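Local structure of halogenase (Chondromyces crocatus, 3E1T) at residues A27-R32 with A329-L334; A60-T65 with L118-R123; V190-Y195 with D246-A251. The protein binds flavin-adenine dinucleotide and, as an FAD-dependent halogenase, probably introduces the chlorine of the myxobacterial natural product chondrochloren. One frame throughout, in Å; residues are numbered along the deposited sequence.

In the fold
Contacts 1 and 2 lie on the same side of the chain's centre, their own centres about 16 Å apart, and meet where M28 CE packs on M61 O at 3.7 Å. Helix 17-27 links them: it leads into 27-32 and also touches L62 and S121 of contact 2. Contact 3 is remote, its centre about 43 Å from that of contact 1 and about 35 Å from that of contact 2, in the part built on the large mixed sheet. Along the chain contact 2 closes before contact 3 opens, and the loop closed by contact 1 encloses both. Contacts 1 and 2 thus join helix ends and turns around helix 17-27, beside the parallel sheet of the Rossmann-type part, whereas contact 3 backs a strand that touches the flavin cofactor.

Contact 1 of 3, residues A27-R32 with A329-L334; sequences AMRGHR and AINTCL
L334 lies over one face of the H31 ring: its CD1 sits over the centre of the imidazole, 3.6 Å from the centroid and 12° off the ring normal, a CH-pi contact. CB of L334 approaches NE2 of H31 at 3.5 Å. At the ring's edge, ND1 of H31 gives a weak, strongly bent hydrogen bond to OD1 of N331 (3.3 Å, 122° at the hydrogen) while also bonding to the backbone O of V26. R29 adds its aliphatic part, with CB 3.6 Å from OD1 of N331 and CG beside the amide carbon; its guanidinium carries on to a salt bridge with D498. What fixes the amide of N331 is chiefly ND2, held by the carbonyls of L500 and F25. With CG beside the backbone N (chi1 -62°), the H31 ring reaches across to the last turn of the helix. Just before H31, G30 has positive phi and its N bonds to A27 O at 2.8 Å, closing a type I turn that ends helix 17-27. The arrangement joins the helix-to-strand turn of a Rossmann-type dinucleotide-binding fold, between helix 17-27 and strand 33-36, to the C-terminal end of helix 315-333.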
loop_
_atom_site.group_PDB
_atom_site.type_symbol
_atom_site.label_atom_id
_atom_site.label_comp_id
_atom_site.label_asym_id
_atom_site.label_seq_id
_atom_site.Cartn_x
_atom_site.Cartn_y
_atom_site.Cartn_z
ATOM N N ALA A 27 9.510 -5.656 -20.355
ATOM C CA ALA A 27 9.162 -6.309 -21.619
ATOM C C ALA A 27 8.860 -5.294 -22.722
ATOM O O ALA A 27 9.224 -5.509 -23.882
ATOM C CB ALA A 27 7.995 -7.249 -21.427
ATOM N N MET A 28 8.204 -4.193 -22.351
ATOM C CA MET A 28 7.943 -3.064 -23.248
ATOM C C MET A 28 9.214 -2.474 -23.868
ATOM O O MET A 28 9.151 -1.800 -24.898
ATOM C CB MET A 28 7.175 -1.954 -22.516
ATOM C CG MET A 28 5.685 -2.202 -22.360
ATOM S SD MET A 28 4.818 -0.950 -21.376
ATOM C CE MET A 28 5.408 0.563 -22.141
ATOM N N ARG A 29 10.356 -2.729 -23.235
ATOM C CA ARG A 29 11.647 -2.245 -23.712
ATOM C C ARG A 29 12.325 -3.334 -24.560
ATOM O O ARG A 29 13.413 -3.131 -25.107
ATOM C CB ARG A 29 12.514 -1.851 -22.511
ATOM C CG ARG A 29 13.474 -0.648 -22.682
ATOM C CD ARG A 29 13.043 0.407 -23.709
ATOM N NE ARG A 29 13.177 1.799 -23.246
ATOM C CZ ARG A 29 14.307 2.397 -22.858
ATOM N NH1 ARG A 29 15.465 1.744 -22.819
ATOM N NH2 ARG A 29 14.273 3.672 -22.481
ATOM N N GLY A 30 11.662 -4.484 -24.671
ATOM C CA GLY A 30 12.128 -5.574 -25.518
ATOM C C GLY A 30 13.102 -6.511 -24.833
ATOM O O GLY A 30 14.127 -6.872 -25.409
ATOM N N HIS A 31 12.779 -6.905 -23.601
ATOM C CA HIS A 31 13.619 -7.814 -22.838
ATOM C C HIS A 31 12.858 -9.087 -22.515
ATOM O O HIS A 31 11.626 -9.105 -22.581
ATOM C CB HIS A 31 14.113 -7.142 -21.556
ATOM C CG HIS A 31 14.960 -5.929 -21.791
ATOM N ND1 HIS A 31 14.569 -4.667 -21.400
ATOM C CD2 HIS A 31 16.175 -5.784 -22.369
ATOM C CE1 HIS A 31 15.509 -3.795 -21.723
ATOM N NE2 HIS A 31 16.496 -4.448 -22.312
ATOM N N ARG A 32 13.592 -10.152 -22.184
ATOM C CA ARG A 32 12.985 -11.442 -21.844
ATOM C C ARG A 32 12.612 -11.465 -20.360
ATOM O O ARG A 32 13.485 -11.468 -19.497
ATOM C CB ARG A 32 13.945 -12.612 -22.149
ATOM C CG ARG A 32 14.684 -12.511 -23.491
ATOM C CD ARG A 32 15.616 -13.702 -23.765
ATOM N NE ARG A 32 16.717 -13.903 -22.803
ATOM C CZ ARG A 32 17.774 -13.102 -22.638
ATOM N NH1 ARG A 32 17.907 -11.978 -23.338
ATOM N NH2 ARG A 32 18.706 -13.417 -21.744
ATOM N N ALA A 329 15.646 0.895 -13.409
ATOM C CA ALA A 329 16.986 0.412 -13.082
ATOM C C ALA A 329 17.348 -0.734 -14.025
ATOM O O ALA A 329 18.432 -0.728 -14.622
ATOM C CB ALA A 329 17.084 -0.019 -11.619
ATOM N N ILE A 330 16.419 -1.677 -14.183
ATOM C CA ILE A 330 16.614 -2.849 -15.031
ATOM C C ILE A 330 16.747 -2.498 -16.528
ATOM O O ILE A 330 17.639 -3.017 -17.196
ATOM C CB ILE A 330 15.501 -3.894 -14.822
ATOM C CG1 ILE A 330 15.591 -4.484 -13.410
ATOM C CG2 ILE A 330 15.594 -5.011 -15.869
ATOM C CD1 ILE A 330 14.426 -5.365 -13.033
ATOM N N ASN A 331 15.875 -1.623 -17.032
ATOM C CA ASN A 331 15.922 -1.181 -18.437
ATOM C C ASN A 331 17.175 -0.372 -18.762
ATOM O O ASN A 331 17.655 -0.399 -19.898
ATOM C CB ASN A 331 14.672 -0.376 -18.818
ATOM C CG ASN A 331 13.433 -1.239 -18.950
ATOM O OD1 ASN A 331 13.519 -2.461 -19.145
ATOM N ND2 ASN A 331 12.260 -0.605 -18.858
ATOM N N THR A 332 17.712 0.328 -17.765
ATOM C CA THR A 332 18.916 1.142 -17.940
ATOM C C THR A 332 20.205 0.312 -17.865
ATOM O O THR A 332 21.184 0.610 -18.544
ATOM C CB THR A 332 18.965 2.302 -16.923
ATOM O OG1 THR A 332 17.767 3.084 -17.031
ATOM C CG2 THR A 332 20.154 3.206 -17.178
ATOM N N CYS A 333 20.194 -0.729 -17.038
ATOM C CA CYS A 333 21.342 -1.624 -16.891
ATOM C C CYS A 333 21.427 -2.646 -18.030
ATOM O O CYS A 333 22.519 -2.993 -18.478
ATOM C CB CYS A 333 21.298 -2.330 -15.535
ATOM S SG CYS A 333 21.618 -1.215 -14.146
ATOM N N LEU A 334 20.274 -3.120 -18.494
ATOM C CA LEU A 334 20.221 -4.044 -19.622
ATOM C C LEU A 334 20.579 -3.362 -20.945
ATOM O O LEU A 334 20.731 -4.030 -21.973
ATOM C CB LEU A 334 18.850 -4.702 -19.724
ATOM C CG LEU A 334 18.468 -5.722 -18.654
ATOM C CD1 LEU A 334 17.052 -6.190 -18.902
ATOM C CD2 LEU A 334 19.431 -6.902 -18.617
#

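Contact 2 of 3, residues A60-T65 with L118-R123; sequences AMLGLT and LRNSER
N120 ND2 donates to the backbone O of L62 across 3.3 Å, a fairly straight bond with 157° at the hydrogen. The donor stands above the carbonyl plane, 38° out of it, and the oxygen is itself slightly tilted from the plane of the amide. N120 points its CG away from its own backbone N (chi1 -175°), which carries the amide off the helix and into the turn 62-64. There L64 meets it from the opposite direction: CD2 lies 3.6 Å from the amide carbon of N120 and CG 3.7 Å from ND2, while CB of L62 comes within 3.8 Å of the same nitrogen. The buried amide is thus bounded by leucine carbons, with one N-H of ND2 used on the carbonyl of L62. With an alanine here the amide is gone, and L62 O would probably lose this donor while a gap opens beside L64 CD2. At the margin, R123 brings NH2 edge-on to L64 CD2 at 3.9 Å, its charge being paired with E67. The carbonyl that N120 grips belongs to a Schellman motif, in which G63 takes positive phi as helix 52-61 ends. This helix end therefore lies against helix 110-123, with L64 also resting on M116 and L117 of the latter, while helix 17-27 touches both partners through L62 and S121, and strand 127-129 meets helix 110-123 at S121 and E122.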
loop_
_atom_site.group_PDB
_atom_site.type_symbol
_atom_site.label_atom_id
_atom_site.label_comp_id
_atom_site.label_asym_id
_atom_site.label_seq_id
_atom_site.Cartn_x
_atom_site.Cartn_y
_atom_site.Cartn_z
ATOM N N ALA A 60 -1.713 4.657 -17.502
ATOM C CA ALA A 60 -1.619 5.313 -18.807
ATOM C C ALA A 60 -0.341 4.876 -19.520
ATOM O O ALA A 60 -0.364 4.558 -20.716
ATOM C CB ALA A 60 -1.648 6.826 -18.645
ATOM N N MET A 61 0.767 4.866 -18.772
ATOM C CA MET A 61 2.058 4.388 -19.260
ATOM C C MET A 61 1.997 2.913 -19.676
ATOM O O MET A 61 2.672 2.500 -20.621
ATOM C CB MET A 61 3.135 4.591 -18.187
ATOM C CG MET A 61 4.560 4.576 -18.730
ATOM S SD MET A 61 5.368 6.192 -18.900
ATOM C CE MET A 61 4.016 7.317 -19.275
ATOM N N LEU A 62 1.185 2.130 -18.964
ATOM C CA LEU A 62 0.955 0.729 -19.309
ATOM C C LEU A 62 -0.019 0.560 -20.483
ATOM O O LEU A 62 -0.152 -0.536 -21.030
ATOM C CB LEU A 62 0.432 -0.049 -18.094
ATOM C CG LEU A 62 1.350 -0.215 -16.871
ATOM C CD1 LEU A 62 0.525 -0.606 -15.653
ATOM C CD2 LEU A 62 2.453 -1.241 -17.126
ATOM N N GLY A 63 -0.700 1.644 -20.852
ATOM C CA GLY A 63 -1.688 1.629 -21.933
ATOM C C GLY A 63 -2.987 0.946 -21.552
ATOM O O GLY A 63 -3.533 0.158 -22.329
ATOM N N LEU A 64 -3.487 1.243 -20.354
ATOM C CA LEU A 64 -4.727 0.628 -19.881
ATOM C C LEU A 64 -5.877 1.614 -19.672
ATOM O O LEU A 64 -6.957 1.215 -19.227
ATOM C CB LEU A 64 -4.485 -0.176 -18.595
ATOM C CG LEU A 64 -3.802 -1.536 -18.720
ATOM C CD1 LEU A 64 -3.625 -2.153 -17.350
ATOM C CD2 LEU A 64 -4.586 -2.479 -19.629
ATOM N N THR A 65 -5.647 2.886 -19.995
ATOM C CA THR A 65 -6.659 3.934 -19.811
ATOM C C THR A 65 -8.048 3.483 -20.278
ATOM O O THR A 65 -9.000 3.463 -19.491
ATOM C CB THR A 65 -6.270 5.236 -20.544
ATOM O OG1 THR A 65 -4.932 5.611 -20.193
ATOM C CG2 THR A 65 -7.215 6.361 -20.184
ATOM N N LEU A 118 -2.572 -8.407 -15.245
ATOM C CA LEU A 118 -1.695 -9.537 -15.591
ATOM C C LEU A 118 -1.878 -9.931 -17.057
ATOM O O LEU A 118 -0.909 -10.264 -17.738
ATOM C CB LEU A 118 -1.919 -10.746 -14.671
ATOM C CG LEU A 118 -0.810 -11.825 -14.647
ATOM C CD1 LEU A 118 0.567 -11.277 -14.242
ATOM C CD2 LEU A 118 -1.179 -12.963 -13.740
ATOM N N ARG A 119 -3.122 -9.874 -17.528
ATOM C CA ARG A 119 -3.435 -10.068 -18.947
ATOM C C ARG A 119 -2.681 -9.062 -19.824
ATOM O O ARG A 119 -2.183 -9.422 -20.896
ATOM C CB ARG A 119 -4.947 -9.971 -19.167
ATOM C CG ARG A 119 -5.706 -11.303 -19.132
ATOM C CD ARG A 119 -5.542 -12.084 -17.833
ATOM N NE ARG A 119 -4.286 -12.840 -17.788
ATOM C CZ ARG A 119 -3.958 -13.709 -16.836
ATOM N NH1 ARG A 119 -4.788 -13.957 -15.831
ATOM N NH2 ARG A 119 -2.795 -14.343 -16.889
ATOM N N ASN A 120 -2.576 -7.816 -19.355
ATOM C CA ASN A 120 -1.861 -6.757 -20.074
ATOM C C ASN A 120 -0.370 -7.041 -20.146
ATOM O O ASN A 120 0.290 -6.651 -21.115
ATOM C CB ASN A 120 -2.099 -5.393 -19.416
ATOM C CG ASN A 120 -1.467 -4.234 -20.198
ATOM O OD1 ASN A 120 -1.715 -4.068 -21.391
ATOM N ND2 ASN A 120 -0.666 -3.413 -19.514
ATOM N N SER A 121 0.154 -7.700 -19.109
ATOM C CA SER A 121 1.552 -8.144 -19.071
ATOM C C SER A 121 1.846 -9.082 -20.240
ATOM O O SER A 121 2.820 -8.888 -20.969
ATOM C CB SER A 121 1.870 -8.865 -17.752
ATOM O OG SER A 121 2.064 -7.956 -16.680
ATOM N N GLU A 122 0.999 -10.099 -20.389
ATOM C CA GLU A 122 1.119 -11.076 -21.465
ATOM C C GLU A 122 1.200 -10.377 -22.809
ATOM O O GLU A 122 2.186 -10.532 -23.533
ATOM C CB GLU A 122 -0.058 -12.044 -21.435
ATOM C CG GLU A 122 -0.042 -12.940 -20.222
ATOM C CD GLU A 122 -1.318 -13.713 -20.035
ATOM O OE1 GLU A 122 -2.381 -13.264 -20.531
ATOM O OE2 GLU A 122 -1.263 -14.774 -19.373
ATOM N N ARG A 123 0.178 -9.575 -23.099
ATOM C CA ARG A 123 0.087 -8.778 -24.318
ATOM C C ARG A 123 1.266 -7.827 -24.523
ATOM O O ARG A 123 1.541 -7.417 -25.651
ATOM C CB ARG A 123 -1.218 -7.972 -24.329
ATOM C CG ARG A 123 -2.488 -8.819 -24.219
ATOM C CD ARG A 123 -3.721 -8.003 -24.584
ATOM N NE ARG A 123 -3.878 -6.811 -23.745
ATOM C CZ ARG A 123 -4.719 -6.710 -22.715
ATOM N NH1 ARG A 123 -5.501 -7.728 -22.377
ATOM N NH2 ARG A 123 -4.776 -5.580 -22.022
#

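Contact 3 of 3, residues V190-Y195 with D246-A251; sequences VALYGY and DGHEAA
L192 meets H248 and A251 through its two methyl branches, with no hydrogen bond between the segments. The CH-pi part belongs to CD1, which stands over one face of the H248 imidazole, 4.2 Å from its centroid and 13° off the normal, offset toward the rim. The apolar part belongs to CD2, 3.9 Å from CB of A251, one helical turn further on; CD2 also lies against the carbonyl O of H248. With CG anti to the backbone N (chi1 -178°) the L192 side chain extends from the strand, and its two methyls straddle the first turn. Polar bonds set the partners in place from outside: ND1 of H248 binds the carbonyl of I280, which should limit rotation of the ring beneath CD1. Within the helix, A251 N bonds to G247 O at 3.0 Å, so G247, at the N-cap position, closes the turn that presents H248 and A251. Strand 189-197 runs between 229-237 and 281-284 in the large mixed sheet, pairing antiparallel with each. Helix 248-257 packs at L192, while the adjacent A191 touches FAD; I244 and I280 also rest on L192, and H248 reaches I282 of strand 281-284.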
loop_
_atom_site.group_PDB
_atom_site.type_symbol
_atom_site.label_atom_id
_atom_site.label_comp_id
_atom_site.label_asym_id
_atom_site.label_seq_id
_atom_site.Cartn_x
_atom_site.Cartn_y
_atom_site.Cartn_z
ATOM N N VAL A 190 -4.621 -4.236 13.665
ATOM C CA VAL A 190 -5.161 -5.356 12.921
ATOM C C VAL A 190 -6.415 -4.890 12.183
ATOM O O VAL A 190 -7.228 -4.143 12.738
ATOM C CB VAL A 190 -5.487 -6.560 13.836
ATOM C CG1 VAL A 190 -4.230 -7.041 14.538
ATOM C CG2 VAL A 190 -6.534 -6.177 14.860
ATOM N N ALA A 191 -6.544 -5.285 10.922
ATOM C CA ALA A 191 -7.762 -4.993 10.160
ATOM C C ALA A 191 -8.653 -6.233 10.109
ATOM O O ALA A 191 -8.171 -7.354 9.938
ATOM C CB ALA A 191 -7.432 -4.524 8.774
ATOM N N LEU A 192 -9.951 -6.015 10.276
ATOM C CA LEU A 192 -10.949 -7.078 10.239
ATOM C C LEU A 192 -11.989 -6.627 9.235
ATOM O O LEU A 192 -12.607 -5.586 9.436
ATOM C CB LEU A 192 -11.583 -7.235 11.619
ATOM C CG LEU A 192 -12.638 -8.327 11.810
ATOM C CD1 LEU A 192 -12.029 -9.721 11.618
ATOM C CD2 LEU A 192 -13.229 -8.206 13.194
ATOM N N TYR A 193 -12.164 -7.372 8.147
ATOM C CA TYR A 193 -12.978 -6.864 7.050
ATOM C C TYR A 193 -13.871 -7.891 6.345
ATOM O O TYR A 193 -13.514 -9.062 6.226
ATOM C CB TYR A 193 -12.109 -6.118 6.029
ATOM C CG TYR A 193 -11.205 -7.000 5.208
ATOM C CD1 TYR A 193 -11.636 -7.503 3.978
ATOM C CD2 TYR A 193 -9.909 -7.324 5.644
ATOM C CE1 TYR A 193 -10.821 -8.308 3.209
ATOM C CE2 TYR A 193 -9.076 -8.141 4.877
ATOM C CZ TYR A 193 -9.548 -8.625 3.652
ATOM O OH TYR A 193 -8.778 -9.439 2.848
ATOM N N GLY A 194 -15.032 -7.423 5.892
ATOM C CA GLY A 194 -15.945 -8.224 5.085
ATOM C C GLY A 194 -16.592 -7.425 3.967
ATOM O O GLY A 194 -16.173 -6.299 3.658
ATOM N N TYR A 195 -17.618 -8.007 3.357
ATOM C CA TYR A 195 -18.311 -7.361 2.249
ATOM C C TYR A 195 -19.810 -7.361 2.449
ATOM O O TYR A 195 -20.392 -8.342 2.920
ATOM C CB TYR A 195 -17.944 -8.019 0.924
ATOM C CG TYR A 195 -16.479 -7.858 0.598
ATOM C CD1 TYR A 195 -16.040 -6.802 -0.182
ATOM C CD2 TYR A 195 -15.528 -8.752 1.101
ATOM C CE1 TYR A 195 -14.692 -6.644 -0.475
ATOM C CE2 TYR A 195 -14.174 -8.591 0.820
ATOM C CZ TYR A 195 -13.770 -7.542 0.035
ATOM O OH TYR A 195 -12.446 -7.383 -0.258
ATOM N N ASP A 246 -12.176 -16.821 17.384
ATOM C CA ASP A 246 -13.392 -17.602 17.653
ATOM C C ASP A 246 -14.590 -16.663 17.835
ATOM O O ASP A 246 -15.213 -16.602 18.904
ATOM C CB ASP A 246 -13.212 -18.546 18.851
ATOM C CG ASP A 246 -12.624 -19.893 18.454
ATOM O OD1 ASP A 246 -11.795 -20.423 19.225
ATOM O OD2 ASP A 246 -12.993 -20.426 17.379
ATOM N N GLY A 247 -14.878 -15.922 16.768
ATOM C CA GLY A 247 -15.938 -14.928 16.756
ATOM C C GLY A 247 -15.583 -13.766 15.851
ATOM O O GLY A 247 -15.708 -12.608 16.245
ATOM N N HIS A 248 -15.128 -14.087 14.640
ATOM C CA HIS A 248 -14.789 -13.090 13.625
ATOM C C HIS A 248 -15.991 -12.229 13.276
ATOM O O HIS A 248 -15.921 -11.000 13.372
ATOM C CB HIS A 248 -14.269 -13.767 12.356
ATOM C CG HIS A 248 -12.775 -13.847 12.268
ATOM N ND1 HIS A 248 -12.100 -13.807 11.065
ATOM C CD2 HIS A 248 -11.824 -13.965 13.228
ATOM C CE1 HIS A 248 -10.801 -13.902 11.287
ATOM N NE2 HIS A 248 -10.608 -13.994 12.591
ATOM N N GLU A 249 -17.088 -12.878 12.879
ATOM C CA GLU A 249 -18.291 -12.172 12.440
ATOM C C GLU A 249 -18.876 -11.321 13.560
ATOM O O GLU A 249 -19.245 -10.169 13.336
ATOM C CB GLU A 249 -19.353 -13.138 11.885
ATOM C CG GLU A 249 -20.631 -12.429 11.403
ATOM C CD GLU A 249 -21.682 -13.355 10.787
ATOM O OE1 GLU A 249 -21.508 -14.593 10.804
ATOM O OE2 GLU A 249 -22.698 -12.830 10.278
ATOM N N ALA A 250 -18.937 -11.897 14.762
ATOM C CA ALA A 250 -19.531 -11.235 15.925
ATOM C C ALA A 250 -18.724 -10.009 16.359
ATOM O O ALA A 250 -19.294 -9.019 16.813
ATOM C CB ALA A 250 -19.685 -12.216 17.078
ATOM N N ALA A 251 -17.401 -10.089 16.212
ATOM C CA ALA A 251 -16.502 -8.975 16.512
ATOM C C ALA A 251 -16.733 -7.789 15.586
ATOM O O ALA A 251 -16.821 -6.654 16.043
ATOM C CB ALA A 251 -15.050 -9.429 16.433
#